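Local coordinates for protein predicted protease of the collagenase family (Methanopyrus kandleri, PDB 5D88) that probably acts as a U32-family peptidase, built on a TIM barrel that carries a zinc ion, at residues Glu173-Ile178 and Glu240-Val245. Sequence-based numbering, arbitrary orientation.
Sequences EEVSAI and ELFDEV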
loop_
_atom_site.group_PDB
_atom_site.type_symbol
_atom_site.label_atom_id
_atom_site.label_comp_id
_atom_site.label_asym_id
_atom_site.label_seq_id
_atom_site.Cartn_x
_atom_site.Cartn_y
_atom_site.Cartn_z
ATOM N N GLU A 173 -19.420 14.075 -8.571
ATOM C CA GLU A 173 -19.076 13.561 -9.894
ATOM C C GLU A 173 -18.399 12.201 -9.794
ATOM O O GLU A 173 -18.733 11.266 -10.531
ATOM C CB GLU A 173 -18.162 14.560 -10.594
ATOM C CG GLU A 173 -17.837 14.271 -12.041
ATOM C CD GLU A 173 -16.715 15.171 -12.563
ATOM O OE1 GLU A 173 -15.527 14.804 -12.391
ATOM O OE2 GLU A 173 -17.017 16.252 -13.118
ATOM N N GLU A 174 -17.426 12.079 -8.894
ATOM C CA GLU A 174 -16.662 10.842 -8.826
ATOM C C GLU A 174 -17.459 9.734 -8.145
ATOM O O GLU A 174 -17.384 8.569 -8.556
ATOM C CB GLU A 174 -15.325 11.102 -8.139
ATOM C CG GLU A 174 -14.420 11.967 -9.020
ATOM C CD GLU A 174 -13.041 12.266 -8.438
ATOM O OE1 GLU A 174 -12.574 11.537 -7.537
ATOM O OE2 GLU A 174 -12.416 13.245 -8.902
ATOM N N VAL A 175 -18.259 10.065 -7.134
ATOM C CA VAL A 175 -19.111 9.036 -6.555
ATOM C C VAL A 175 -20.129 8.569 -7.584
ATOM O O VAL A 175 -20.431 7.376 -7.680
ATOM C CB VAL A 175 -19.777 9.543 -5.264
ATOM C CG1 VAL A 175 -20.857 8.567 -4.786
ATOM C CG2 VAL A 175 -18.714 9.731 -4.186
ATOM N N SER A 176 -20.648 9.498 -8.397
ATOM C CA SER A 176 -21.617 9.137 -9.426
ATOM C C SER A 176 -21.011 8.213 -10.460
ATOM O O SER A 176 -21.677 7.290 -10.937
ATOM C CB SER A 176 -22.146 10.386 -10.121
ATOM O OG SER A 176 -23.239 10.885 -9.405
ATOM N N ALA A 177 -19.767 8.480 -10.855
ATOM C CA ALA A 177 -19.090 7.607 -11.803
ATOM C C ALA A 177 -18.966 6.194 -11.251
ATOM O O ALA A 177 -19.098 5.218 -11.996
ATOM C CB ALA A 177 -17.711 8.174 -12.141
ATOM N N ILE A 178 -18.707 6.062 -9.947
ATOM C CA ILE A 178 -18.642 4.734 -9.336
ATOM C C ILE A 178 -20.017 4.071 -9.356
ATOM O O ILE A 178 -20.145 2.902 -9.727
ATOM C CB ILE A 178 -18.064 4.817 -7.910
ATOM C CG1 ILE A 178 -16.554 5.133 -7.967
ATOM C CG2 ILE A 178 -18.273 3.504 -7.170
ATOM C CD1 ILE A 178 -15.920 5.592 -6.645
ATOM N N GLU A 240 -25.804 12.421 1.463
ATOM C CA GLU A 240 -26.805 12.070 0.464
ATOM C C GLU A 240 -26.207 11.282 -0.695
ATOM O O GLU A 240 -26.961 10.672 -1.462
ATOM C CB GLU A 240 -27.506 13.345 -0.050
ATOM C CG GLU A 240 -26.657 14.279 -0.931
ATOM C CD GLU A 240 -25.785 15.258 -0.143
ATOM O OE1 GLU A 240 -25.615 15.098 1.085
ATOM O OE2 GLU A 240 -25.256 16.198 -0.767
ATOM N N LEU A 241 -24.876 11.273 -0.842
ATOM C CA LEU A 241 -24.243 10.507 -1.909
ATOM C C LEU A 241 -24.082 9.044 -1.559
ATOM O O LEU A 241 -23.725 8.249 -2.433
ATOM C CB LEU A 241 -22.852 11.066 -2.235
ATOM C CG LEU A 241 -22.720 12.569 -2.534
ATOM C CD1 LEU A 241 -21.258 12.978 -2.806
ATOM C CD2 LEU A 241 -23.588 12.898 -3.709
ATOM N N PHE A 242 -24.321 8.664 -0.313
ATOM C CA PHE A 242 -23.915 7.352 0.157
ATOM C C PHE A 242 -25.092 6.604 0.756
ATOM O O PHE A 242 -26.074 7.191 1.201
ATOM C CB PHE A 242 -22.792 7.485 1.174
ATOM C CG PHE A 242 -21.543 8.075 0.600
ATOM C CD1 PHE A 242 -20.644 7.283 -0.086
ATOM C CD2 PHE A 242 -21.282 9.435 0.727
ATOM C CE1 PHE A 242 -19.484 7.835 -0.614
ATOM C CE2 PHE A 242 -20.145 9.992 0.194
ATOM C CZ PHE A 242 -19.237 9.192 -0.479
ATOM N N ASP A 243 -24.983 5.284 0.735
ATOM C CA ASP A 243 -25.970 4.417 1.350
ATOM C C ASP A 243 -25.715 4.196 2.829
ATOM O O ASP A 243 -26.665 3.902 3.569
ATOM C CB ASP A 243 -25.962 3.063 0.640
ATOM C CG ASP A 243 -26.185 3.191 -0.847
ATOM O OD1 ASP A 243 -27.287 3.618 -1.247
ATOM O OD2 ASP A 243 -25.258 2.883 -1.614
ATOM N N GLU A 244 -24.456 4.335 3.259
ATOM C CA GLU A 244 -24.022 4.042 4.618
ATOM C C GLU A 244 -22.999 5.069 5.033
ATOM O O GLU A 244 -22.157 5.461 4.221
ATOM C CB GLU A 244 -23.376 2.657 4.736
ATOM C CG GLU A 244 -24.306 1.546 4.339
ATOM C CD GLU A 244 -23.702 0.157 4.446
ATOM O OE1 GLU A 244 -22.580 -0.011 4.993
ATOM O OE2 GLU A 244 -24.372 -0.788 3.969
ATOM N N VAL A 245 -23.054 5.466 6.303
ATOM C CA VAL A 245 -22.105 6.394 6.897
ATOM C C VAL A 245 -21.436 5.680 8.050
ATOM O O VAL A 245 -22.117 5.106 8.905
ATOM C CB VAL A 245 -22.781 7.688 7.390
ATOM C CG1 VAL A 245 -21.769 8.590 8.066
ATOM C CG2 VAL A 245 -23.403 8.418 6.243
#
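Helix 172-181 passes the 3-10 segment and the loop after it that lead into strand 244-247, with the CA atoms of Val175 and Leu241 closest across the contact at 7.1 Å. In this TIM barrel the helix follows the sixth strand, 161-163, and covers the outside of the sheet, while 240-243 is the approach to the eighth strand, which closes the barrel between strands 185-190 and 23-27.

Val175 alone carries the helix side, its two methyls splitting the work between neighbouring residues. Val175 CG1 lies against the backbone at the end of the 3-10 segment, 3.7 Å from Leu241 O, and also approaches the start of the leucine side chain, 4.1 Å from Leu241 CB. With chi1 at 170°, CG1 stands anti to the backbone N, and CG2, anti to the carbonyl carbon, is sent to the aromatic ring instead. There Val175 CG2 meets the far end of the ring, 3.8 Å from Phe242 CZ and 4.1 Å from Phe242 CE1; the methyl comes to the ring obliquely, and the two side chains cross at about a right angle.

The Phe242 side chain does not set off straight at the helix; its end comes nearer, and the side chain also touches Val164 and Thr188. The side-chain contacts are apolar, and the two segments together bury 128 Å². Polar links come from Arg179, further along the same helix: its NH1 forms a salt bridge with Asp243 OD2, and its NH2 a hydrogen bond with Leu241 O. That carbonyl oxygen therefore accepts a hydrogen bond from Arg179 NH2 while the CG1 methyl of Val175 packs beside it.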